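Local coordinates for geranylgeranyl pyrophosphate synthase (Corynebacterium glutamicum, PDB 3LK5), which probably catalyses the magnesium-dependent joining of isopentenyl diphosphate to an allylic diphosphate such as dimethylallyl diphosphate, a chain-lengthening step of isoprenoid biosynthesis, at residues L193-Y196 with L197-H200; Q254-D257 with D258-V262; D209-N212 with R213-A217; F99-A102 with C103-H107; T269-P272 with A273-I277. All blocks are in the same frame, centred on the assembly; numbering follows the deposited sequence.

Contact 1. Residues L193-Y196 with L197-H200; sequences LDIY and LESH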
loop_
_atom_site.group_PDB
_atom_site.type_symbol
_atom_site.label_atom_id
_atom_site.label_comp_id
_atom_site.label_asym_id
_atom_site.label_seq_id
_atom_site.Cartn_x
_atom_site.Cartn_y
_atom_site.Cartn_z
ATOM N N LEU A 193 -1.140 0.198 16.585
ATOM C CA LEU A 193 -1.200 0.060 18.046
ATOM C C LEU A 193 0.180 -0.249 18.646
ATOM O O LEU A 193 0.523 0.266 19.722
ATOM C CB LEU A 193 -2.218 -1.010 18.455
ATOM C CG LEU A 193 -2.414 -1.261 19.953
ATOM C CD1 LEU A 193 -2.768 0.057 20.696
ATOM C CD2 LEU A 193 -3.522 -2.257 20.121
ATOM N N ASP A 194 0.956 -1.072 17.943
ATOM C CA ASP A 194 2.316 -1.487 18.354
ATOM C C ASP A 194 3.321 -0.322 18.363
ATOM O O ASP A 194 4.130 -0.174 19.308
ATOM C CB ASP A 194 2.808 -2.586 17.419
ATOM C CG ASP A 194 3.939 -3.394 18.003
ATOM O OD1 ASP A 194 3.941 -3.676 19.219
ATOM O OD2 ASP A 194 4.830 -3.777 17.231
ATOM N N ILE A 195 3.269 0.494 17.311
ATOM C CA ILE A 195 4.048 1.732 17.200
ATOM C C ILE A 195 3.791 2.655 18.381
ATOM O O ILE A 195 4.726 3.280 18.920
ATOM C CB ILE A 195 3.711 2.511 15.869
ATOM C CG1 ILE A 195 4.251 1.770 14.666
ATOM C CG2 ILE A 195 4.279 3.940 15.875
ATOM C CD1 ILE A 195 5.601 1.231 14.873
ATOM N N TYR A 196 2.522 2.734 18.768
ATOM C CA TYR A 196 2.098 3.566 19.866
ATOM C C TYR A 196 2.749 3.025 21.153
ATOM O O TYR A 196 3.355 3.789 21.937
ATOM C CB TYR A 196 0.567 3.589 19.978
ATOM C CG TYR A 196 0.034 4.226 21.241
ATOM C CD1 TYR A 196 -0.241 5.610 21.307
ATOM C CD2 TYR A 196 -0.193 3.460 22.379
ATOM C CE1 TYR A 196 -0.729 6.197 22.494
ATOM C CE2 TYR A 196 -0.672 4.033 23.564
ATOM C CZ TYR A 196 -0.933 5.395 23.614
ATOM O OH TYR A 196 -1.409 5.941 24.782
ATOM N N LEU A 197 2.611 1.722 21.388
ATOM C CA LEU A 197 3.220 1.157 22.621
ATOM C C LEU A 197 4.713 1.437 22.708
ATOM O O LEU A 197 5.218 1.784 23.801
ATOM C CB LEU A 197 2.928 -0.347 22.758
ATOM C CG LEU A 197 1.467 -0.827 22.712
ATOM C CD1 LEU A 197 1.417 -2.335 22.988
ATOM C CD2 LEU A 197 0.596 -0.112 23.707
ATOM N N GLU A 198 5.423 1.298 21.591
ATOM C CA GLU A 198 6.866 1.512 21.570
ATOM C C GLU A 198 7.244 2.962 21.771
ATOM O O GLU A 198 8.228 3.259 22.446
ATOM C CB GLU A 198 7.494 1.027 20.270
ATOM C CG GLU A 198 7.672 -0.460 20.175
ATOM C CD GLU A 198 8.095 -0.888 18.782
ATOM O OE1 GLU A 198 7.967 -0.062 17.841
ATOM O OE2 GLU A 198 8.565 -2.034 18.620
ATOM N N SER A 199 6.459 3.863 21.178
ATOM C CA SER A 199 6.759 5.274 21.232
ATOM C C SER A 199 6.418 5.860 22.608
ATOM O O SER A 199 7.093 6.780 23.074
ATOM C CB SER A 199 6.023 6.014 20.097
ATOM O OG SER A 199 4.624 6.040 20.343
ATOM N N HIS A 200 5.382 5.322 23.251
ATOM C CA HIS A 200 4.936 5.773 24.565
ATOM C C HIS A 200 5.535 4.921 25.712
ATOM O O HIS A 200 5.123 5.049 26.873
ATOM C CB HIS A 200 3.414 5.758 24.620
ATOM C CG HIS A 200 2.779 6.849 23.807
ATOM N ND1 HIS A 200 2.917 6.937 22.437
ATOM C CD2 HIS A 200 2.035 7.922 24.178
ATOM C CE1 HIS A 200 2.275 8.008 21.998
ATOM N NE2 HIS A 200 1.728 8.619 23.033
HETATM O O HOH W 1 6.693 -3.650 20.056
#
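Tyr196 and His200, one turn apart where helix 170-199 ends, stack face to face with ring planes 25° apart and Tyr196 CE1 over the centre of the imidazole; the ring centroids of Tyr196 and His200 lie 4.0 Å apart. Tyr196 holds CG anti to the backbone N (chi1 169°), which lays the phenol against the last turn. His200 N closes that turn on Tyr196 O (2.9 Å), and Ser199 OG meets His200 ND1 at the imidazole edge, in plane, at 2.8 Å. This end is the solvent side, Ser199 and His200 both being exposed. The tight part lies around buried Leu197: its CG sits 3.3 Å from Leu193 O, and its CD2 touches the Tyr196 edge, 3.9 Å from CD2 of that ring. On another side of the helix Asp194, a magnesium-binding residue of this enzyme with no metal bound here, faces Glu198, whose OE2 is 4.3 Å from Asp194 OD2. A water donates to both Asp194 OD1 and Glu198 OE2, bridging the like charges, while Asp194 OD2 forms a salt bridge with Lys215. Leu193, Asp194 and Leu197 pack on helix 205-231, and Leu193 and Tyr196 also meet Pro46 of the second subunit.

Contact 2. Residues Q254-D257 with D258-V262; sequences QLRD and DLLGV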
loop_
_atom_site.group_PDB
_atom_site.type_symbol
_atom_site.label_atom_id
_atom_site.label_comp_id
_atom_site.label_asym_id
_atom_site.label_seq_id
_atom_site.Cartn_x
_atom_site.Cartn_y
_atom_site.Cartn_z
ATOM N N GLN A 254 2.845 -15.812 18.429
ATOM C CA GLN A 254 3.553 -14.560 18.732
ATOM C C GLN A 254 4.249 -14.663 20.096
ATOM O O GLN A 254 5.372 -14.185 20.266
ATOM C CB GLN A 254 2.611 -13.368 18.802
ATOM C CG GLN A 254 3.421 -12.050 18.964
ATOM C CD GLN A 254 4.413 -11.882 17.857
ATOM O OE1 GLN A 254 4.044 -11.986 16.694
ATOM N NE2 GLN A 254 5.684 -11.655 18.189
ATOM N N LEU A 255 3.544 -15.254 21.051
ATOM C CA LEU A 255 4.183 -15.455 22.408
ATOM C C LEU A 255 5.453 -16.286 22.319
ATOM O O LEU A 255 6.461 -15.948 22.954
ATOM C CB LEU A 255 3.216 -16.067 23.395
ATOM C CG LEU A 255 1.961 -15.231 23.749
ATOM C CD1 LEU A 255 1.073 -16.081 24.672
ATOM C CD2 LEU A 255 2.328 -13.888 24.415
ATOM N N ARG A 256 5.418 -17.358 21.524
ATOM C CA ARG A 256 6.629 -18.175 21.303
ATOM C C ARG A 256 7.720 -17.332 20.653
ATOM O O ARG A 256 8.905 -17.431 21.021
ATOM C CB ARG A 256 6.340 -19.417 20.426
ATOM C CG ARG A 256 7.600 -20.264 20.076
ATOM C CD ARG A 256 8.370 -20.746 21.363
ATOM N NE ARG A 256 7.519 -21.657 22.123
ATOM C CZ ARG A 256 7.613 -21.910 23.433
ATOM N NH1 ARG A 256 8.538 -21.301 24.178
ATOM N NH2 ARG A 256 6.754 -22.768 23.988
ATOM N N ASP A 257 7.328 -16.537 19.658
ATOM C CA ASP A 257 8.274 -15.668 18.964
ATOM C C ASP A 257 8.912 -14.618 19.922
ATOM O O ASP A 257 10.114 -14.321 19.812
ATOM C CB ASP A 257 7.580 -14.982 17.759
ATOM C CG ASP A 257 7.637 -15.834 16.477
ATOM O OD1 ASP A 257 8.088 -17.009 16.512
ATOM O OD2 ASP A 257 7.219 -15.328 15.407
ATOM N N ASP A 258 8.104 -14.094 20.853
ATOM C CA ASP A 258 8.619 -13.187 21.879
ATOM C C ASP A 258 9.653 -13.904 22.770
ATOM O O ASP A 258 10.699 -13.340 23.046
ATOM C CB ASP A 258 7.517 -12.653 22.772
ATOM C CG ASP A 258 6.464 -11.841 22.028
ATOM O OD1 ASP A 258 6.711 -11.322 20.910
ATOM O OD2 ASP A 258 5.380 -11.710 22.598
ATOM N N LEU A 259 9.381 -15.146 23.178
ATOM C CA LEU A 259 10.347 -15.865 24.021
ATOM C C LEU A 259 11.629 -16.124 23.249
ATOM O O LEU A 259 12.732 -15.889 23.773
ATOM C CB LEU A 259 9.757 -17.159 24.590
ATOM C CG LEU A 259 8.563 -17.014 25.535
ATOM C CD1 LEU A 259 8.093 -18.374 26.046
ATOM C CD2 LEU A 259 8.912 -16.098 26.765
ATOM N N LEU A 260 11.498 -16.537 21.978
ATOM C CA LEU A 260 12.685 -16.738 21.137
ATOM C C LEU A 260 13.485 -15.451 20.927
ATOM O O LEU A 260 14.708 -15.504 20.852
ATOM C CB LEU A 260 12.341 -17.355 19.760
ATOM C CG LEU A 260 11.894 -18.823 19.765
ATOM C CD1 LEU A 260 11.301 -19.164 18.371
ATOM C CD2 LEU A 260 13.016 -19.829 20.193
ATOM N N GLY A 261 12.805 -14.311 20.831
ATOM C CA GLY A 261 13.488 -13.017 20.592
ATOM C C GLY A 261 14.324 -12.563 21.791
ATOM O O GLY A 261 15.165 -11.663 21.678
ATOM N N VAL A 262 14.117 -13.209 22.935
ATOM C CA VAL A 262 14.918 -12.917 24.125
ATOM C C VAL A 262 15.835 -14.112 24.454
ATOM O O VAL A 262 17.057 -13.957 24.672
ATOM C CB VAL A 262 13.968 -12.551 25.291
ATOM C CG1 VAL A 262 14.720 -12.480 26.623
ATOM C CG2 VAL A 262 13.310 -11.212 24.985
#
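Gln254 NE2 donates to Asp258 OD1 over 2.9 Å in a nearly straight bond (171° at the hydrogen), the direct side-chain link across this turn of helix 236-263. The oxygen lies in the plane of the Gln254 amide, but the donor comes to Asp258 from above its carboxylate plane, the two flat groups being turned 42° apart. Gln254 reaches this place by bending at chi2 (56°), and Asp258 folds its carboxylate back over the preceding turn, with CG only 3.1 Å from Gln254 O. The same carbonyl oxygen accepts the backbone N-H of Asp258 at 2.8 Å. The opposite end of the Gln254 amide has a partner too: OE1 is hydrogen-bonded to Thr216 OG1, so the amide is held at both ends, its N-H side to the carboxylate. Further round the helix, Arg256 NH1 rests 3.5 Å from Leu259 CD1, its chain bent twice to get there; a salt bridge to Glu334 and a bond from NE to Thr369 O position the guanidinium. Leu260 CG lies on Arg256 O at 3.5 Å, and Gly261 N continues the helical bonding to Asp257 O at 2.9 Å. The sequence QLRDDLLG resembles the second aspartate-rich motif of the family (DDxxD), with glycine in the last position, and as in relatives it probably borders the active site. Gln254 and Leu255 face Asn212 on helix 205-231, Leu255 and Leu259 pack on helices 284-296 and 329-347, and Leu260 packs on helix 266-269.

Contact 3. Residues D209-N212 with R213-A217; sequences DSVN and RFKTA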
loop_
_atom_site.group_PDB
_atom_site.type_symbol
_atom_site.label_atom_id
_atom_site.label_comp_id
_atom_site.label_asym_id
_atom_site.label_seq_id
_atom_site.Cartn_x
_atom_site.Cartn_y
_atom_site.Cartn_z
ATOM N N ASP A 209 -1.620 -7.578 24.304
ATOM C CA ASP A 209 -2.581 -8.635 23.872
ATOM C C ASP A 209 -3.328 -8.239 22.579
ATOM O O ASP A 209 -3.508 -9.070 21.678
ATOM C CB ASP A 209 -3.661 -8.933 24.931
ATOM C CG ASP A 209 -3.128 -9.679 26.161
ATOM O OD1 ASP A 209 -2.073 -10.365 26.104
ATOM O OD2 ASP A 209 -3.811 -9.583 27.214
ATOM N N SER A 210 -3.794 -6.988 22.526
ATOM C CA SER A 210 -4.479 -6.494 21.336
ATOM C C SER A 210 -3.585 -6.520 20.125
ATOM O O SER A 210 -4.021 -6.926 19.033
ATOM C CB SER A 210 -5.052 -5.086 21.544
ATOM O OG SER A 210 -6.050 -5.124 22.560
ATOM N N VAL A 211 -2.343 -6.082 20.298
ATOM C CA VAL A 211 -1.391 -6.134 19.212
ATOM C C VAL A 211 -1.253 -7.592 18.714
ATOM O O VAL A 211 -1.297 -7.864 17.503
ATOM C CB VAL A 211 -0.029 -5.598 19.630
ATOM C CG1 VAL A 211 0.988 -5.858 18.534
ATOM C CG2 VAL A 211 -0.102 -4.090 19.971
ATOM N N ASN A 212 -1.087 -8.531 19.653
ATOM C CA ASN A 212 -0.949 -9.937 19.253
ATOM C C ASN A 212 -2.184 -10.468 18.476
ATOM O O ASN A 212 -2.019 -11.184 17.479
ATOM C CB ASN A 212 -0.666 -10.835 20.471
ATOM C CG ASN A 212 0.704 -10.602 21.087
ATOM O OD1 ASN A 212 0.986 -11.044 22.250
ATOM N ND2 ASN A 212 1.578 -9.949 20.348
ATOM N N ARG A 213 -3.384 -10.104 18.924
ATOM C CA ARG A 213 -4.648 -10.545 18.316
ATOM C C ARG A 213 -4.757 -10.105 16.835
ATOM O O ARG A 213 -5.232 -10.885 15.978
ATOM C CB ARG A 213 -5.802 -9.937 19.099
ATOM C CG ARG A 213 -7.167 -10.217 18.568
ATOM C CD ARG A 213 -8.241 -9.584 19.475
ATOM N NE ARG A 213 -9.532 -9.645 18.781
ATOM C CZ ARG A 213 -10.607 -8.901 19.056
ATOM N NH1 ARG A 213 -10.591 -7.983 20.026
ATOM N NH2 ARG A 213 -11.704 -9.066 18.325
ATOM N N PHE A 214 -4.319 -8.860 16.579
ATOM C CA PHE A 214 -4.559 -8.195 15.268
ATOM C C PHE A 214 -3.329 -8.210 14.378
ATOM O O PHE A 214 -3.421 -8.638 13.230
ATOM C CB PHE A 214 -5.090 -6.758 15.479
ATOM C CG PHE A 214 -6.483 -6.728 16.028
ATOM C CD1 PHE A 214 -7.564 -7.157 15.235
ATOM C CD2 PHE A 214 -6.720 -6.350 17.352
ATOM C CE1 PHE A 214 -8.892 -7.154 15.750
ATOM C CE2 PHE A 214 -8.001 -6.324 17.867
ATOM C CZ PHE A 214 -9.094 -6.742 17.083
ATOM N N LYS A 215 -2.167 -7.800 14.910
ATOM C CA LYS A 215 -0.964 -7.768 14.101
ATOM C C LYS A 215 -0.448 -9.180 13.779
ATOM O O LYS A 215 0.104 -9.404 12.712
ATOM C CB LYS A 215 0.130 -6.942 14.787
ATOM C CG LYS A 215 1.444 -6.843 14.007
ATOM C CD LYS A 215 2.523 -6.043 14.772
ATOM C CE LYS A 215 3.894 -6.657 14.491
ATOM N NZ LYS A 215 5.040 -5.772 14.857
ATOM N N THR A 216 -0.682 -10.132 14.670
ATOM C CA THR A 216 -0.184 -11.491 14.415
ATOM C C THR A 216 -1.268 -12.498 14.190
ATOM O O THR A 216 -1.248 -13.158 13.163
ATOM C CB THR A 216 0.746 -12.003 15.539
ATOM O OG1 THR A 216 1.847 -11.091 15.650
ATOM C CG2 THR A 216 1.307 -13.416 15.169
ATOM N N ALA A 217 -2.212 -12.673 15.124
ATOM C CA ALA A 217 -3.070 -13.847 14.999
ATOM C C ALA A 217 -4.028 -13.713 13.778
ATOM O O ALA A 217 -4.190 -14.653 13.001
ATOM C CB ALA A 217 -3.877 -14.089 16.257
HETATM O O HOH W 2 2.209 -9.006 17.420
#
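Val211 and Lys215 lie side by side on helix 205-231, pointing the same way. Lys215 starts close to the backbone: CB is 3.2 Å from Val211 O, the acceptor of its own N-H, and 4.0 Å from Val211 CG1. CG, anti to the backbone N (chi1 -180°), carries the chain out past Val211; CD still brushes Val211 CG1 at 4.1 Å. There the chain bends at chi3 (145°), CE follows, and NZ forms a salt bridge with Asp194 OD2 on helix 170-199. The backbone here widens into a pi-type turn. Asn212 O accepts from Ala217 N at 2.8 Å, five residues on, and also from Thr216 N at 3.3 Å, which approaches from well above the carbonyl plane. A water accepts from Asn212 ND2 and donates to Thr216 OG1 (2.8 Å from the water oxygen), joining the two side chains. Phe214 sets CD2 3.2 Å from Ser210 O, and the Phe214 and Arg213 side chains touch Asp42 of the second subunit. Lys215 and Thr216 are consistent with the Lys-Thr pair found at a helix kink in related prenyltransferases. Because Gln254 OE1 can only accept, Thr216 OG1 probably gives it its proton while accepting from the water. The turn thus presents a hydroxyl tied to helix 236-263 and, beside it, an amine in a salt bridge with an aspartate of the magnesium site, which probably offsets part of the acidic character there.

Contact 4. Residues F99-A102 with C103-H107; sequences FIQA and CALIH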
loop_
_atom_site.group_PDB
_atom_site.type_symbol
_atom_site.label_atom_id
_atom_site.label_comp_id
_atom_site.label_asym_id
_atom_site.label_seq_id
_atom_site.Cartn_x
_atom_site.Cartn_y
_atom_site.Cartn_z
ATOM N N PHE A 99 3.135 -11.047 -0.918
ATOM C CA PHE A 99 3.360 -9.620 -1.235
ATOM C C PHE A 99 2.913 -8.686 -0.115
ATOM O O PHE A 99 3.538 -7.646 0.123
ATOM C CB PHE A 99 2.701 -9.256 -2.563
ATOM C CG PHE A 99 3.501 -9.632 -3.755
ATOM C CD1 PHE A 99 4.759 -9.072 -3.971
ATOM C CD2 PHE A 99 2.978 -10.497 -4.700
ATOM C CE1 PHE A 99 5.497 -9.377 -5.115
ATOM C CE2 PHE A 99 3.704 -10.813 -5.844
ATOM C CZ PHE A 99 4.982 -10.244 -6.036
ATOM N N ILE A 100 1.833 -9.042 0.572
ATOM C CA ILE A 100 1.420 -8.271 1.748
ATOM C C ILE A 100 2.548 -8.349 2.751
ATOM O O ILE A 100 2.958 -7.326 3.315
ATOM C CB ILE A 100 0.131 -8.802 2.379
ATOM C CG1 ILE A 100 -0.992 -8.728 1.340
ATOM C CG2 ILE A 100 -0.253 -7.929 3.633
ATOM C CD1 ILE A 100 -2.355 -9.160 1.895
ATOM N N GLN A 101 3.056 -9.563 2.967
ATOM C CA GLN A 101 4.124 -9.719 3.965
ATOM C C GLN A 101 5.401 -8.991 3.562
ATOM O O GLN A 101 6.124 -8.476 4.437
ATOM C CB GLN A 101 4.396 -11.219 4.194
ATOM C CG GLN A 101 5.600 -11.535 5.098
ATOM C CD GLN A 101 5.397 -11.205 6.567
ATOM O OE1 GLN A 101 4.448 -10.503 6.986
ATOM N NE2 GLN A 101 6.318 -11.716 7.384
ATOM N N ALA A 102 5.718 -8.995 2.264
ATOM C CA ALA A 102 6.893 -8.264 1.804
ATOM C C ALA A 102 6.743 -6.786 2.165
ATOM O O ALA A 102 7.696 -6.170 2.673
ATOM C CB ALA A 102 7.114 -8.427 0.328
ATOM N N CYS A 103 5.566 -6.204 1.897
ATOM C CA CYS A 103 5.348 -4.785 2.248
ATOM C C CYS A 103 5.503 -4.586 3.749
ATOM O O CYS A 103 6.158 -3.641 4.191
ATOM C CB CYS A 103 3.953 -4.305 1.827
ATOM S SG CYS A 103 3.665 -2.520 2.222
ATOM N N ALA A 104 4.868 -5.452 4.529
ATOM C CA ALA A 104 4.935 -5.357 5.982
ATOM C C ALA A 104 6.395 -5.342 6.483
ATOM O O ALA A 104 6.767 -4.502 7.314
ATOM C CB ALA A 104 4.163 -6.565 6.634
ATOM N N LEU A 105 7.214 -6.263 5.978
ATOM C CA LEU A 105 8.614 -6.374 6.441
ATOM C C LEU A 105 9.456 -5.179 5.991
ATOM O O LEU A 105 10.270 -4.670 6.761
ATOM C CB LEU A 105 9.257 -7.684 5.937
ATOM C CG LEU A 105 8.686 -9.038 6.388
ATOM C CD1 LEU A 105 9.284 -10.159 5.526
ATOM C CD2 LEU A 105 9.046 -9.305 7.831
ATOM N N ILE A 106 9.262 -4.745 4.743
ATOM C CA ILE A 106 10.006 -3.616 4.197
ATOM C C ILE A 106 9.652 -2.332 4.958
ATOM O O ILE A 106 10.558 -1.607 5.421
ATOM C CB ILE A 106 9.792 -3.478 2.672
ATOM C CG1 ILE A 106 10.410 -4.681 1.969
ATOM C CG2 ILE A 106 10.382 -2.156 2.150
ATOM C CD1 ILE A 106 9.948 -4.876 0.508
ATOM N N HIS A 107 8.352 -2.059 5.115
ATOM C CA HIS A 107 7.915 -0.899 5.894
ATOM C C HIS A 107 8.271 -0.968 7.394
ATOM O O HIS A 107 8.689 0.056 7.979
ATOM C CB HIS A 107 6.411 -0.652 5.674
ATOM C CG HIS A 107 6.102 -0.089 4.324
ATOM N ND1 HIS A 107 4.825 0.274 3.938
ATOM C CD2 HIS A 107 6.915 0.217 3.278
ATOM C CE1 HIS A 107 4.871 0.773 2.711
ATOM N NE2 HIS A 107 6.126 0.770 2.296
#
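Leu105 N donates to Gln101 O over 2.9 Å (161° at the hydrogen) in helix 87-111, the alpha helix that leads into the first aspartate-rich motif of the prenyltransferase fold, with Asp108 and Asp112, which bind magnesium in this enzyme, though none is bound here. Ile106 N makes the next backbone bond, to Ala102 O at 3.0 Å. The Gln101 side chain is held from outside the segment: OE1 is hydrogen-bonded to Tyr219 OH, and a glycerol, probably from the crystallisation liquor, lies nearby. With CG anti to the backbone N (chi1 173°) and a bend at chi2 (71°), the amide turns along the helix, and NE2 comes 3.7 Å from Leu105 CD2 while OE1 stays 4.0 Å from Ala104 CB. Ile106 CG1 lies on Ala102 O at 3.2 Å, its apolar packing being with Leu54 and Phe57 of helix 45-59. Phe99 packs on helices 21-43 and 144-164, whereas Ile100 packs on helix 170-199. At the far end His107 is gripped at both nitrogens, NE2 by Ile149 O and ND1 by Asp153 OD2 of the second subunit. Cys103 SG sits 3.4 Å above the plane of this ring, offset toward its rim.

Contact 5. Residues T269-P272 with A273-I277; sequences TGKP and AGDDI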
loop_
_atom_site.group_PDB
_atom_site.type_symbol
_atom_site.label_atom_id
_atom_site.label_comp_id
_atom_site.label_asym_id
_atom_site.label_seq_id
_atom_site.Cartn_x
_atom_site.Cartn_y
_atom_site.Cartn_z
ATOM N N THR A 269 16.706 -18.170 15.454
ATOM C CA THR A 269 15.965 -16.940 15.163
ATOM C C THR A 269 16.472 -16.170 13.934
ATOM O O THR A 269 15.746 -15.343 13.378
ATOM C CB THR A 269 16.053 -15.964 16.337
ATOM O OG1 THR A 269 17.397 -15.478 16.420
ATOM C CG2 THR A 269 15.654 -16.659 17.668
ATOM N N GLY A 270 17.729 -16.401 13.560
ATOM C CA GLY A 270 18.376 -15.636 12.486
ATOM C C GLY A 270 18.629 -14.171 12.804
ATOM O O GLY A 270 18.868 -13.372 11.897
ATOM N N LYS A 271 18.554 -13.807 14.084
ATOM C CA LYS A 271 18.941 -12.474 14.545
ATOM C C LYS A 271 19.911 -12.635 15.723
ATOM O O LYS A 271 19.999 -13.713 16.316
ATOM C CB LYS A 271 17.718 -11.644 14.978
ATOM C CG LYS A 271 16.739 -11.241 13.866
ATOM C CD LYS A 271 15.554 -10.404 14.410
ATOM C CE LYS A 271 14.425 -11.252 15.068
ATOM N NZ LYS A 271 14.682 -11.794 16.473
ATOM N N PRO A 272 20.649 -11.564 16.065
ATOM C CA PRO A 272 21.507 -11.650 17.243
ATOM C C PRO A 272 20.682 -11.966 18.511
ATOM O O PRO A 272 19.498 -11.603 18.596
ATOM C CB PRO A 272 22.125 -10.247 17.320
ATOM C CG PRO A 272 22.096 -9.759 15.900
ATOM C CD PRO A 272 20.797 -10.269 15.370
ATOM N N ALA A 273 21.305 -12.660 19.461
ATOM C CA ALA A 273 20.665 -13.002 20.738
ATOM C C ALA A 273 20.060 -11.743 21.369
ATOM O O ALA A 273 20.714 -10.694 21.417
ATOM C CB ALA A 273 21.696 -13.679 21.698
ATOM N N GLY A 274 18.798 -11.831 21.795
ATOM C CA GLY A 274 18.148 -10.762 22.555
ATOM C C GLY A 274 17.811 -9.522 21.770
ATOM O O GLY A 274 17.566 -8.454 22.337
ATOM N N ASP A 275 17.782 -9.670 20.447
ATOM C CA ASP A 275 17.417 -8.591 19.545
ATOM C C ASP A 275 16.191 -7.816 19.990
ATOM O O ASP A 275 16.138 -6.597 19.846
ATOM C CB ASP A 275 17.150 -9.179 18.166
ATOM C CG ASP A 275 17.224 -8.149 17.084
ATOM O OD1 ASP A 275 18.308 -7.545 16.942
ATOM O OD2 ASP A 275 16.206 -7.967 16.380
ATOM N N ASP A 276 15.200 -8.529 20.534
ATOM C CA ASP A 276 13.962 -7.884 20.999
ATOM C C ASP A 276 14.199 -6.934 22.169
ATOM O O ASP A 276 13.418 -6.002 22.363
ATOM C CB ASP A 276 12.900 -8.916 21.408
ATOM C CG ASP A 276 12.153 -9.506 20.215
ATOM O OD1 ASP A 276 12.408 -9.099 19.060
ATOM O OD2 ASP A 276 11.289 -10.373 20.421
ATOM N N ILE A 277 15.248 -7.190 22.949
ATOM C CA ILE A 277 15.631 -6.273 24.042
ATOM C C ILE A 277 16.239 -4.994 23.436
ATOM O O ILE A 277 15.791 -3.879 23.735
ATOM C CB ILE A 277 16.623 -6.907 25.040
ATOM C CG1 ILE A 277 16.054 -8.162 25.726
ATOM C CG2 ILE A 277 17.047 -5.893 26.108
ATOM C CD1 ILE A 277 14.714 -7.976 26.394
#
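Lys271 folds back on itself at chi3 (-81°) and chi4 (77°), while Asp275 swings its carboxylate away from its own N (chi1 -161°); together these torsions bring the lysine chain across the aspartate at about a right angle. Lys271 precedes, and Asp275 ends, a type II beta turn from Pro272 to Asp275 that carries the chain from helix 266-269 into the short helix 275-278. Asp275 N closes the turn on Pro272 O at 3.2 Å, the donor standing above the carbonyl plane, and Asp275 CB lies 3.4 Å from the same oxygen. The methylene part of the lysine does the touching: Lys271 CD is 3.2 Å from Asp275 OD2. Its amine bends past that oxygen, leaving Lys271 NZ 4.1 Å from Asp275 OD2 and 4.4 Å from Asp276 OD1, both beyond a salt bridge, so attraction here is probably diffuse. On the other branch, Asp275 OD1 faces Pro272 CD at 4.0 Å. Upstream, Thr269 OG1 accepts from Lys271 N at 3.1 Å, an ST turn at the end of helix 266-269, with Gly270 and later Gly274 taking positive phi. Weak, long ion pairs run from Asp275 to Arg278 and from Asp276 to Lys281, and Glu279 lies close to Asp275 as a like charge. The acidic pair thus sits in a charged loop bordering the magnesium-binding region. Gly274 occupies the N-cap position of the new helix, and its O receives Ile277 N at 2.7 Å.

Along the chain the order is contacts 4, 1, 3, 2 and 5, on helices 87-111, 170-199, 205-231 and 236-263 and the loop into helix 275-278. Contacts 1 and 3 lie 13 Å apart between centres and meet through the Asp194 to Lys215 salt bridge; contacts 3 and 2 (14 Å) meet at Thr216 and Gln254, and contacts 2 and 5 (10 Å) through Gly261 and Asp276. Contact 4 touches none of the others, its centre standing 17 to 20 Å away. All belong to one all-helical domain; Asp194 lies in contact 1, Asp108 just after contact 4, and Lys215 of contact 3 reaches toward both; contacts 1, 3 and 4 also reach the second subunit.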